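Local coordinates for glycoside hydrolase family 31 (Trueperella pyogenes, PDB 5I0F), which degrades cycloalternan, probably hydrolysing its alpha-glucosidic linkages through a covalent glycosyl-enzyme intermediate, at residues D193-E198 / G488-P493; I385-P390 / W429-A434; G468-W473 / S515-T520. All blocks are in the same frame, centred on the assembly; numbering follows the deposited sequence.

Interaction 1: D193-E198 / G488-P493; sequences DSVVFE and GNNLYP. With GLC (alpha-D-glucopyranose), chain B.
V196 and N490 make the tight centre of this contact. The backbone N of V196 donates to N490 OD1 over 2.9 Å with an N-H...O angle of 174°, straight as seen from the donor. The acceptor is met less regularly, since the donor stands above the carbonyl plane, 38° out of it. The amide lies there because CG of N490 is set anti to the carbonyl carbon (chi1 -74°), which carries the group off the helix flank toward the incoming loop. Two methyls close in on the same oxygen: V195 CG2 lies 3.6 Å from N490 OD1, coming at about a right angle, and V196 CG2 lies equally far from that oxygen as its side chain slides past N490 in the opposite direction. ND2 of N490 is hydrogen-bonded to the carbonyl O of T233, and with both ends of the amide engaged its rotation is fixed. V195 bridges the tight and open parts, for its CG2 closes on OD1 although the residue is partly exposed and little of it is covered. The loose part lies one turn on, where packing slackens to 4.2 Å between V196 CG2 and P493 CG. F197 turns away from the helix, its ring meeting H11 and Y13. Beyond it E198 reaches the ligand, where E198 OE2 accepts a very short bond, 2.5 Å, from O6 of GLC (chain B). Strand 191-194 edges an antiparallel sheet that precedes the barrel, while helix 485-506 follows barrel strand 463-466. A loop of the beta domain ahead of the barrel thus brings E198 into the sugar pocket, consistent with family 31 glycoside hydrolases, in which an N-terminal beta domain contributes a loop to the active site of the TIM barrel.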
loop_
_atom_site.group_PDB
_atom_site.type_symbol
_atom_site.label_atom_id
_atom_site.label_comp_id
_atom_site.label_asym_id
_atom_site.label_seq_id
_atom_site.Cartn_x
_atom_site.Cartn_y
_atom_site.Cartn_z
ATOM N N ASP A 193 -4.550 -12.150 4.121
ATOM C CA ASP A 193 -5.288 -11.270 5.009
ATOM C C ASP A 193 -5.375 -9.885 4.378
ATOM O O ASP A 193 -4.800 -9.660 3.307
ATOM C CB ASP A 193 -4.679 -11.280 6.451
ATOM C CG ASP A 193 -3.329 -10.549 6.579
ATOM O OD1 ASP A 193 -2.627 -10.276 5.579
ATOM O OD2 ASP A 193 -2.962 -10.223 7.740
ATOM N N SER A 194 -6.161 -9.012 4.994
ATOM C CA SER A 194 -6.338 -7.647 4.558
ATOM C C SER A 194 -6.052 -6.696 5.710
ATOM O O SER A 194 -6.946 -6.400 6.536
ATOM C CB SER A 194 -7.742 -7.436 3.967
ATOM O OG SER A 194 -7.777 -8.059 2.668
ATOM N N VAL A 195 -4.788 -6.264 5.766
ATOM C CA VAL A 195 -4.290 -5.283 6.726
ATOM C C VAL A 195 -3.313 -4.381 5.979
ATOM O O VAL A 195 -2.470 -4.864 5.224
ATOM C CB VAL A 195 -3.651 -5.944 7.978
ATOM C CG1 VAL A 195 -2.410 -6.776 7.658
ATOM C CG2 VAL A 195 -3.313 -4.895 9.034
ATOM N N VAL A 196 -3.448 -3.076 6.163
ATOM C CA VAL A 196 -2.570 -2.136 5.480
ATOM C C VAL A 196 -1.158 -2.360 6.060
ATOM O O VAL A 196 -0.977 -2.432 7.282
ATOM C CB VAL A 196 -3.048 -0.700 5.689
ATOM C CG1 VAL A 196 -2.018 0.299 5.211
ATOM C CG2 VAL A 196 -4.402 -0.487 5.011
ATOM N N PHE A 197 -0.174 -2.552 5.188
ATOM C CA PHE A 197 1.204 -2.813 5.654
ATOM C C PHE A 197 2.224 -2.342 4.638
ATOM O O PHE A 197 1.996 -2.450 3.420
ATOM C CB PHE A 197 1.412 -4.309 5.951
ATOM C CG PHE A 197 2.807 -4.641 6.392
ATOM C CD1 PHE A 197 3.266 -4.218 7.628
ATOM C CD2 PHE A 197 3.674 -5.318 5.577
ATOM C CE1 PHE A 197 4.549 -4.502 8.056
ATOM C CE2 PHE A 197 4.973 -5.600 5.992
ATOM C CZ PHE A 197 5.421 -5.175 7.234
ATOM N N GLU A 198 3.340 -1.818 5.131
ATOM C CA GLU A 198 4.446 -1.441 4.264
ATOM C C GLU A 198 5.466 -2.575 4.117
ATOM O O GLU A 198 6.361 -2.723 4.945
ATOM C CB GLU A 198 5.151 -0.170 4.738
ATOM C CG GLU A 198 6.087 0.340 3.647
ATOM C CD GLU A 198 7.389 0.955 4.124
ATOM O OE1 GLU A 198 7.429 1.595 5.200
ATOM O OE2 GLU A 198 8.372 0.833 3.355
ATOM N N GLY A 488 -9.361 2.400 12.938
ATOM C CA GLY A 488 -8.827 3.615 12.334
ATOM C C GLY A 488 -7.522 3.463 11.575
ATOM O O GLY A 488 -7.249 4.241 10.653
ATOM N N ASN A 489 -6.718 2.474 11.954
ATOM C CA ASN A 489 -5.382 2.301 11.359
ATOM C C ASN A 489 -5.441 1.888 9.868
ATOM O O ASN A 489 -4.676 2.437 9.073
ATOM C CB ASN A 489 -4.521 1.350 12.178
ATOM C CG ASN A 489 -4.264 1.859 13.604
ATOM O OD1 ASN A 489 -4.569 3.007 13.945
ATOM N ND2 ASN A 489 -3.746 0.996 14.441
ATOM N N ASN A 490 -6.325 0.957 9.493
ATOM C CA ASN A 490 -6.512 0.611 8.067
ATOM C C ASN A 490 -7.190 1.731 7.274
ATOM O O ASN A 490 -6.967 1.889 6.067
ATOM C CB ASN A 490 -7.344 -0.658 7.896
ATOM C CG ASN A 490 -6.585 -1.934 8.242
ATOM O OD1 ASN A 490 -5.367 -2.041 8.057
ATOM N ND2 ASN A 490 -7.326 -2.936 8.736
ATOM N N LEU A 491 -8.071 2.457 7.945
ATOM C CA LEU A 491 -8.745 3.593 7.351
ATOM C C LEU A 491 -7.820 4.773 7.070
ATOM O O LEU A 491 -8.093 5.574 6.165
ATOM C CB LEU A 491 -9.900 4.037 8.257
ATOM C CG LEU A 491 -10.821 5.147 7.747
ATOM C CD1 LEU A 491 -11.465 4.807 6.413
ATOM C CD2 LEU A 491 -11.896 5.441 8.786
ATOM N N TYR A 492 -6.732 4.891 7.829
ATOM C CA TYR A 492 -5.839 6.059 7.759
ATOM C C TYR A 492 -5.501 6.524 6.325
ATOM O O TYR A 492 -5.629 7.714 6.017
ATOM C CB TYR A 492 -4.535 5.818 8.541
ATOM C CG TYR A 492 -3.804 7.104 8.775
ATOM C CD1 TYR A 492 -2.975 7.648 7.809
ATOM C CD2 TYR A 492 -4.004 7.830 9.949
ATOM C CE1 TYR A 492 -2.359 8.883 7.989
ATOM C CE2 TYR A 492 -3.381 9.049 10.150
ATOM C CZ TYR A 492 -2.553 9.574 9.177
ATOM O OH TYR A 492 -1.929 10.788 9.403
ATOM N N PRO A 493 -5.025 5.602 5.468
ATOM C CA PRO A 493 -4.631 6.075 4.139
ATOM C C PRO A 493 -5.765 6.630 3.284
ATOM O O PRO A 493 -5.508 7.501 2.423
ATOM C CB PRO A 493 -3.971 4.836 3.505
ATOM C CG PRO A 493 -4.500 3.682 4.255
ATOM C CD PRO A 493 -4.631 4.191 5.667
HETATM C C1 GLC B . 13.194 3.306 1.639
HETATM C C2 GLC B . 12.230 3.498 0.465
HETATM C C3 GLC B . 10.945 4.171 0.931
HETATM C C4 GLC B . 10.312 3.343 2.039
HETATM C C5 GLC B . 11.333 3.238 3.175
HETATM C C6 GLC B . 10.820 2.451 4.369
HETATM O O2 GLC B . 12.872 4.264 -0.558
HETATM O O3 GLC B . 10.040 4.291 -0.179
HETATM O O4 GLC B . 9.080 3.952 2.477
HETATM O O5 GLC B . 12.547 2.616 2.711
HETATM O O6 GLC B . 10.723 1.047 4.086
#

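Interaction 2: I385-P390 / W429-A434; sequences ILWQIP and WWFPNA. With GLC (alpha-D-glucopyranose), chain B; BGC (beta-D-glucopyranose), chain C; GLC (alpha-D-glucopyranose), chain D.
I389 drives its CD1 methyl against the far end of the W430 indole, 3.5 Å from CZ3, and this is the closest approach between 385-390 and 429-434. W430 can be followed outward from the backbone. Its CB packs on C6 of GLC (chain B), and CG, anti to the backbone N at chi1 -166°, continues along the same C6 at 3.5 Å. CD1 passes under C5 of that sugar. NE1 turns instead to O2 of GLC (chain D), but at 3.4 Å the hydrogen bond is weak. CD2, CE2, CE3 and CZ3 run beneath O4 of GLC (chain B), which stands 3.0 Å above the ring plane, toward its rim. CZ2 lies 3.4 Å from O5 of BGC; CH2 at the tip shares that oxygen and also touches W387 CZ2. On the opposite face of the indole lies CD1 of the adjoining F431. That phenyl ring extends the apolar surface, its CZ touching W387 CH2 at 4.0 Å and its CE2 meeting I389 CG2. W387 receives W430 CH2 and F431 CZ at its edge, near the ring plane, and offers a face to C5 of GLC (chain D); its NE1 is held by D467 OD2. W429 takes no part in the protein contact, yet its NE1 donates to O6 of GLC (chain B) over 2.9 Å at 171°. Three aromatic residues packed together with I389, beside the C-terminal end of barrel strand 383-388, form the apolar wall of a carbohydrate-binding pocket in a TIM barrel.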
loop_
_atom_site.group_PDB
_atom_site.type_symbol
_atom_site.label_atom_id
_atom_site.label_comp_id
_atom_site.label_asym_id
_atom_site.label_seq_id
_atom_site.Cartn_x
_atom_site.Cartn_y
_atom_site.Cartn_z
ATOM N N ILE A 385 4.139 17.938 -9.316
ATOM C CA ILE A 385 3.623 17.221 -8.138
ATOM C C ILE A 385 4.702 17.202 -7.038
ATOM O O ILE A 385 5.839 16.871 -7.327
ATOM C CB ILE A 385 3.284 15.755 -8.516
ATOM C CG1 ILE A 385 2.296 15.688 -9.693
ATOM C CG2 ILE A 385 2.790 14.955 -7.318
ATOM C CD1 ILE A 385 0.900 16.115 -9.408
ATOM N N LEU A 386 4.344 17.526 -5.788
ATOM C CA LEU A 386 5.282 17.488 -4.671
ATOM C C LEU A 386 4.974 16.360 -3.701
ATOM O O LEU A 386 3.802 16.097 -3.376
ATOM C CB LEU A 386 5.259 18.804 -3.890
ATOM C CG LEU A 386 5.563 20.084 -4.670
ATOM C CD1 LEU A 386 5.624 21.278 -3.722
ATOM C CD2 LEU A 386 6.861 19.966 -5.459
ATOM N N TRP A 387 6.040 15.761 -3.180
ATOM C CA TRP A 387 5.967 14.646 -2.235
ATOM C C TRP A 387 5.581 15.091 -0.832
ATOM O O TRP A 387 5.963 16.178 -0.385
ATOM C CB TRP A 387 7.340 13.990 -2.189
ATOM C CG TRP A 387 7.525 12.728 -1.388
ATOM C CD1 TRP A 387 7.461 11.459 -1.865
ATOM C CD2 TRP A 387 7.902 12.619 -0.012
ATOM N NE1 TRP A 387 7.765 10.566 -0.866
ATOM C CE2 TRP A 387 8.026 11.245 0.278
ATOM C CE3 TRP A 387 8.139 13.543 1.001
ATOM C CZ2 TRP A 387 8.367 10.765 1.552
ATOM C CZ3 TRP A 387 8.487 13.080 2.255
ATOM C CH2 TRP A 387 8.602 11.695 2.520
ATOM N N GLN A 388 4.821 14.235 -0.171
ATOM C CA GLN A 388 4.354 14.402 1.205
ATOM C C GLN A 388 4.408 13.086 1.946
ATOM O O GLN A 388 4.440 12.009 1.317
ATOM C CB GLN A 388 2.917 14.910 1.203
ATOM C CG GLN A 388 2.770 16.339 0.693
ATOM C CD GLN A 388 3.260 17.360 1.688
ATOM O OE1 GLN A 388 2.499 17.825 2.518
ATOM N NE2 GLN A 388 4.525 17.729 1.603
ATOM N N ILE A 389 4.383 13.186 3.284
ATOM C CA ILE A 389 4.319 12.049 4.192
ATOM C C ILE A 389 3.366 12.463 5.359
ATOM O O ILE A 389 3.415 13.636 5.791
ATOM C CB ILE A 389 5.737 11.707 4.716
ATOM C CG1 ILE A 389 5.765 10.462 5.597
ATOM C CG2 ILE A 389 6.313 12.858 5.533
ATOM C CD1 ILE A 389 5.671 9.194 4.829
ATOM N N PRO A 390 2.509 11.550 5.856
ATOM C CA PRO A 390 1.584 11.944 6.949
ATOM C C PRO A 390 2.227 11.687 8.315
ATOM O O PRO A 390 1.722 10.899 9.121
ATOM C CB PRO A 390 0.383 11.047 6.706
ATOM C CG PRO A 390 0.971 9.774 6.170
ATOM C CD PRO A 390 2.280 10.130 5.489
ATOM N N TRP A 429 9.915 1.602 11.274
ATOM C CA TRP A 429 11.344 1.758 11.036
ATOM C C TRP A 429 11.634 3.056 10.262
ATOM O O TRP A 429 12.667 3.668 10.467
ATOM C CB TRP A 429 11.896 0.526 10.275
ATOM C CG TRP A 429 11.168 0.213 8.986
ATOM C CD1 TRP A 429 11.436 0.727 7.749
ATOM C CD2 TRP A 429 10.035 -0.667 8.820
ATOM N NE1 TRP A 429 10.536 0.219 6.813
ATOM C CE2 TRP A 429 9.679 -0.644 7.440
ATOM C CE3 TRP A 429 9.293 -1.477 9.697
ATOM C CZ2 TRP A 429 8.604 -1.387 6.918
ATOM C CZ3 TRP A 429 8.223 -2.243 9.167
ATOM C CH2 TRP A 429 7.892 -2.179 7.790
ATOM N N TRP A 430 10.712 3.478 9.398
ATOM C CA TRP A 430 10.885 4.697 8.581
ATOM C C TRP A 430 10.256 5.872 9.319
ATOM O O TRP A 430 9.098 5.785 9.723
ATOM C CB TRP A 430 10.180 4.469 7.253
ATOM C CG TRP A 430 10.473 5.413 6.124
ATOM C CD1 TRP A 430 11.684 5.920 5.748
ATOM C CD2 TRP A 430 9.520 5.884 5.167
ATOM N NE1 TRP A 430 11.532 6.716 4.634
ATOM C CE2 TRP A 430 10.217 6.712 4.255
ATOM C CE3 TRP A 430 8.141 5.706 5.007
ATOM C CZ2 TRP A 430 9.581 7.352 3.188
ATOM C CZ3 TRP A 430 7.504 6.328 3.943
ATOM C CH2 TRP A 430 8.224 7.151 3.046
ATOM N N PHE A 431 11.001 6.966 9.475
ATOM C CA PHE A 431 10.571 8.127 10.274
ATOM C C PHE A 431 10.217 7.653 11.695
ATOM O O PHE A 431 9.113 7.903 12.176
ATOM C CB PHE A 431 9.371 8.863 9.643
ATOM C CG PHE A 431 9.701 9.678 8.411
ATOM C CD1 PHE A 431 10.115 9.070 7.228
ATOM C CD2 PHE A 431 9.519 11.061 8.412
ATOM C CE1 PHE A 431 10.394 9.824 6.089
ATOM C CE2 PHE A 431 9.787 11.822 7.274
ATOM C CZ PHE A 431 10.253 11.205 6.118
ATOM N N PRO A 432 11.160 6.958 12.359
ATOM C CA PRO A 432 10.869 6.392 13.678
ATOM C C PRO A 432 10.525 7.482 14.717
ATOM O O PRO A 432 11.117 8.570 14.700
ATOM C CB PRO A 432 12.171 5.649 14.035
ATOM C CG PRO A 432 13.237 6.351 13.280
ATOM C CD PRO A 432 12.591 6.834 12.011
ATOM N N ASN A 433 9.505 7.220 15.537
ATOM C CA ASN A 433 9.056 8.137 16.607
ATOM C C ASN A 433 8.424 9.456 16.157
ATOM O O ASN A 433 8.140 10.336 16.982
ATOM C CB ASN A 433 10.204 8.404 17.597
ATOM C CG ASN A 433 10.710 7.130 18.258
ATOM O OD1 ASN A 433 11.918 6.875 18.289
ATOM N ND2 ASN A 433 9.791 6.323 18.796
ATOM N N ALA A 434 8.161 9.603 14.860
ATOM C CA ALA A 434 7.440 10.771 14.361
ATOM C C ALA A 434 5.999 10.812 14.892
ATOM O O ALA A 434 5.419 9.769 15.225
ATOM C CB ALA A 434 7.431 10.754 12.836
HETATM C C1 GLC B . 13.194 3.306 1.639
HETATM C C2 GLC B . 12.230 3.498 0.465
HETATM C C3 GLC B . 10.945 4.171 0.931
HETATM C C4 GLC B . 10.312 3.343 2.039
HETATM C C5 GLC B . 11.333 3.238 3.175
HETATM C C6 GLC B . 10.820 2.451 4.369
HETATM O O2 GLC B . 12.872 4.264 -0.558
HETATM O O3 GLC B . 10.040 4.291 -0.179
HETATM O O4 GLC B . 9.080 3.952 2.477
HETATM O O5 GLC B . 12.547 2.616 2.711
HETATM O O6 GLC B . 10.723 1.047 4.086
HETATM C C2 BGC C . 8.125 5.892 -1.896
HETATM C C3 BGC C . 9.267 6.114 -2.904
HETATM C C4 BGC C . 9.957 7.439 -2.597
HETATM C C5 BGC C . 10.430 7.489 -1.136
HETATM C C6 BGC C . 10.924 8.895 -0.818
HETATM C C1 BGC C . 8.090 6.755 -0.609
HETATM O O2 BGC C . 7.467 4.609 -1.870
HETATM O O3 BGC C . 8.760 6.088 -4.241
HETATM O O4 BGC C . 11.077 7.638 -3.481
HETATM O O5 BGC C . 9.413 7.114 -0.171
HETATM O O6 BGC C . 11.578 8.927 0.455
HETATM C C1 GLC D . 12.896 9.492 0.399
HETATM C C2 GLC D . 13.616 9.284 1.743
HETATM C C3 GLC D . 13.065 10.208 2.821
HETATM C C4 GLC D . 13.031 11.647 2.316
HETATM C C5 GLC D . 12.224 11.722 1.022
HETATM C C6 GLC D . 12.142 13.136 0.456
HETATM O O2 GLC D . 13.484 7.925 2.179
HETATM O O3 GLC D . 13.862 10.105 4.009
HETATM O O4 GLC D . 12.443 12.491 3.319
HETATM O O5 GLC D . 12.843 10.878 0.047
HETATM O O6 GLC D . 13.436 13.593 0.081
#

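Interaction 3: G468-W473 / S515-T520; sequences GGEHAW and SRSGFT. With BGC (beta-D-glucopyranose), chain C; GLC (alpha-D-glucopyranose), chain B.
The carbonyl O of G468 is gripped by two donors: S517 OG donates to G468 O over 2.8 Å, and water 1 donates to the same atom over 2.7 Å. The water also accepts from the backbone N of R516, at 2.9 Å, bridging the two loops. These are loops following neighbouring strands, 463-466 and 513-515, of the TIM barrel, joined where they border the sugar pocket. A second link is the salt bridge between E470 and R516, side-on, with one nitrogen for each carboxylate oxygen. R516 NE meets the syn lone pair of E470 OE2 at 2.7 Å, although the oxygen is tilted from the guanidinium plane. R516 NH2 to E470 OE1 is longer, 3.0 Å, but straighter at 171°, and there the oxygen lies in the guanidinium plane. The two flat groups are not coplanar; their planes stand 41° apart. The bend of E470 at chi2 (89°) folds the carboxylate back to meet R516, which runs extended from CG to NE and crosses it at about a right angle. Held on this side, R516 presents NH1 to two sugars at once, donating to O2 of BGC over 2.9 Å and to O4 of GLC (chain B) over 3.0 Å. E470 is therefore a second-shell residue that positions a ligand-binding arginine. E198 OE1 adds a long, weak ion pair to NH2, and W430 packs on the same arginine. Over one face of the guanidinium lies the backbone N of G468, 3.6 Å from R516 NE.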
loop_
_atom_site.group_PDB
_atom_site.type_symbol
_atom_site.label_atom_id
_atom_site.label_comp_id
_atom_site.label_asym_id
_atom_site.label_seq_id
_atom_site.Cartn_x
_atom_site.Cartn_y
_atom_site.Cartn_z
ATOM N N GLY A 468 3.504 6.950 1.929
ATOM C CA GLY A 468 3.249 6.413 3.267
ATOM C C GLY A 468 1.778 6.235 3.627
ATOM O O GLY A 468 0.952 5.958 2.775
ATOM N N GLY A 469 1.473 6.347 4.912
ATOM C CA GLY A 469 0.122 6.154 5.447
ATOM C C GLY A 469 -0.107 4.842 6.196
ATOM O O GLY A 469 -1.207 4.630 6.737
ATOM N N GLU A 470 0.926 3.992 6.260
ATOM C CA GLU A 470 0.839 2.648 6.884
ATOM C C GLU A 470 1.379 2.635 8.313
ATOM O O GLU A 470 1.531 1.576 8.883
ATOM C CB GLU A 470 1.635 1.613 6.086
ATOM C CG GLU A 470 1.498 1.712 4.566
ATOM C CD GLU A 470 2.502 2.640 3.876
ATOM O OE1 GLU A 470 3.337 3.312 4.548
ATOM O OE2 GLU A 470 2.467 2.697 2.618
ATOM N N HIS A 471 1.586 3.796 8.926
ATOM C CA HIS A 471 2.459 3.905 10.101
ATOM C C HIS A 471 1.787 3.596 11.444
ATOM O O HIS A 471 2.480 3.384 12.454
ATOM C CB HIS A 471 3.048 5.321 10.166
ATOM C CG HIS A 471 3.443 5.862 8.824
ATOM N ND1 HIS A 471 4.533 5.386 8.127
ATOM C CD2 HIS A 471 2.871 6.801 8.039
ATOM C CE1 HIS A 471 4.620 6.014 6.973
ATOM N NE2 HIS A 471 3.629 6.882 6.898
ATOM N N ALA A 472 0.456 3.577 11.478
ATOM C CA ALA A 472 -0.276 3.435 12.760
ATOM C C ALA A 472 -0.363 1.974 13.138
ATOM O O ALA A 472 -1.033 1.207 12.440
ATOM C CB ALA A 472 -1.677 4.010 12.647
ATOM N N TRP A 473 0.309 1.596 14.230
ATOM C CA TRP A 473 0.185 0.268 14.810
ATOM C C TRP A 473 -0.295 0.425 16.249
ATOM O O TRP A 473 0.284 1.185 17.017
ATOM C CB TRP A 473 1.521 -0.462 14.837
ATOM C CG TRP A 473 2.197 -0.757 13.525
ATOM C CD1 TRP A 473 1.643 -0.771 12.266
ATOM C CD2 TRP A 473 3.562 -1.113 13.359
ATOM N NE1 TRP A 473 2.604 -1.090 11.330
ATOM C CE2 TRP A 473 3.790 -1.306 11.982
ATOM C CE3 TRP A 473 4.624 -1.282 14.245
ATOM C CZ2 TRP A 473 5.041 -1.674 11.480
ATOM C CZ3 TRP A 473 5.869 -1.646 13.745
ATOM C CH2 TRP A 473 6.066 -1.823 12.370
ATOM N N SER A 515 -0.780 7.962 -4.459
ATOM C CA SER A 515 -0.566 7.214 -3.199
ATOM C C SER A 515 -0.174 5.772 -3.472
ATOM O O SER A 515 -0.411 5.284 -4.553
ATOM C CB SER A 515 -1.856 7.185 -2.367
ATOM O OG SER A 515 -2.366 8.484 -2.180
ATOM N N ARG A 516 0.465 5.118 -2.494
ATOM C CA ARG A 516 0.738 3.687 -2.554
ATOM C C ARG A 516 -0.163 2.888 -1.627
ATOM O O ARG A 516 -0.395 1.713 -1.887
ATOM C CB ARG A 516 2.213 3.348 -2.245
ATOM C CG ARG A 516 2.642 3.706 -0.819
ATOM C CD ARG A 516 4.133 3.492 -0.564
ATOM N NE ARG A 516 4.389 3.572 0.879
ATOM C CZ ARG A 516 5.594 3.582 1.450
ATOM N NH1 ARG A 516 6.707 3.577 0.725
ATOM N NH2 ARG A 516 5.701 3.597 2.769
ATOM N N SER A 517 -0.641 3.485 -0.538
ATOM C CA SER A 517 -1.460 2.734 0.389
ATOM C C SER A 517 -2.917 3.170 0.329
ATOM O O SER A 517 -3.265 4.266 -0.129
ATOM C CB SER A 517 -0.916 2.777 1.822
ATOM O OG SER A 517 -1.025 4.081 2.352
ATOM N N GLY A 518 -3.754 2.266 0.810
ATOM C CA GLY A 518 -5.195 2.451 0.798
ATOM C C GLY A 518 -5.984 1.289 1.375
ATOM O O GLY A 518 -5.423 0.314 1.892
ATOM N N PHE A 519 -7.312 1.431 1.280
ATOM C CA PHE A 519 -8.284 0.507 1.828
ATOM C C PHE A 519 -9.619 0.768 1.105
ATOM O O PHE A 519 -9.674 1.556 0.157
ATOM C CB PHE A 519 -8.412 0.680 3.367
ATOM C CG PHE A 519 -8.918 -0.553 4.080
ATOM C CD1 PHE A 519 -8.109 -1.654 4.240
ATOM C CD2 PHE A 519 -10.209 -0.593 4.602
ATOM C CE1 PHE A 519 -8.557 -2.798 4.909
ATOM C CE2 PHE A 519 -10.681 -1.721 5.253
ATOM C CZ PHE A 519 -9.870 -2.835 5.405
ATOM N N THR A 520 -10.678 0.081 1.497
ATOM C CA THR A 520 -12.029 0.370 1.002
ATOM C C THR A 520 -12.292 1.873 1.092
ATOM O O THR A 520 -12.047 2.468 2.138
ATOM C CB THR A 520 -13.061 -0.382 1.860
ATOM O OG1 THR A 520 -12.652 -1.742 2.028
ATOM C CG2 THR A 520 -14.437 -0.346 1.239
HETATM C C2 BGC C . 8.125 5.892 -1.896
HETATM C C3 BGC C . 9.267 6.114 -2.904
HETATM C C4 BGC C . 9.957 7.439 -2.597
HETATM C C5 BGC C . 10.430 7.489 -1.136
HETATM C C6 BGC C . 10.924 8.895 -0.818
HETATM C C1 BGC C . 8.090 6.755 -0.609
HETATM O O2 BGC C . 7.467 4.609 -1.870
HETATM O O3 BGC C . 8.760 6.088 -4.241
HETATM O O4 BGC C . 11.077 7.638 -3.481
HETATM O O5 BGC C . 9.413 7.114 -0.171
HETATM O O6 BGC C . 11.578 8.927 0.455
HETATM C C1 GLC B . 13.194 3.306 1.639
HETATM C C2 GLC B . 12.230 3.498 0.465
HETATM C C3 GLC B . 10.945 4.171 0.931
HETATM C C4 GLC B . 10.312 3.343 2.039
HETATM C C5 GLC B . 11.333 3.238 3.175
HETATM C C6 GLC B . 10.820 2.451 4.369
HETATM O O2 GLC B . 12.872 4.264 -0.558
HETATM O O3 GLC B . 10.040 4.291 -0.179
HETATM O O4 GLC B . 9.080 3.952 2.477
HETATM O O5 GLC B . 12.547 2.616 2.711
HETATM O O6 GLC B . 10.723 1.047 4.086
HETATM O O HOH W 1 0.583 6.331 0.147
#

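Overall arrangement
From the N terminus, the chain first builds its antiparallel sheets, and the end of strand 191-194 with the loop after it supplies the first half of interaction 1. The excursion closes about 290 residues later on helix 485-506 of the barrel. Interaction 2 is nested inside it, closing a much shorter loop from strand 383-388 to the segment ahead of helix 442-450. Interaction 3 opens next, after strand 463-466, and closes beyond strand 513-515, so that it crosses interaction 1 and follows interaction 2 in series. P493 packs on S517, and P390 on G469, linking neighbouring contacts. All three converge on GLC (chain B), bringing the pre-barrel sheet and barrel loops to one pocket.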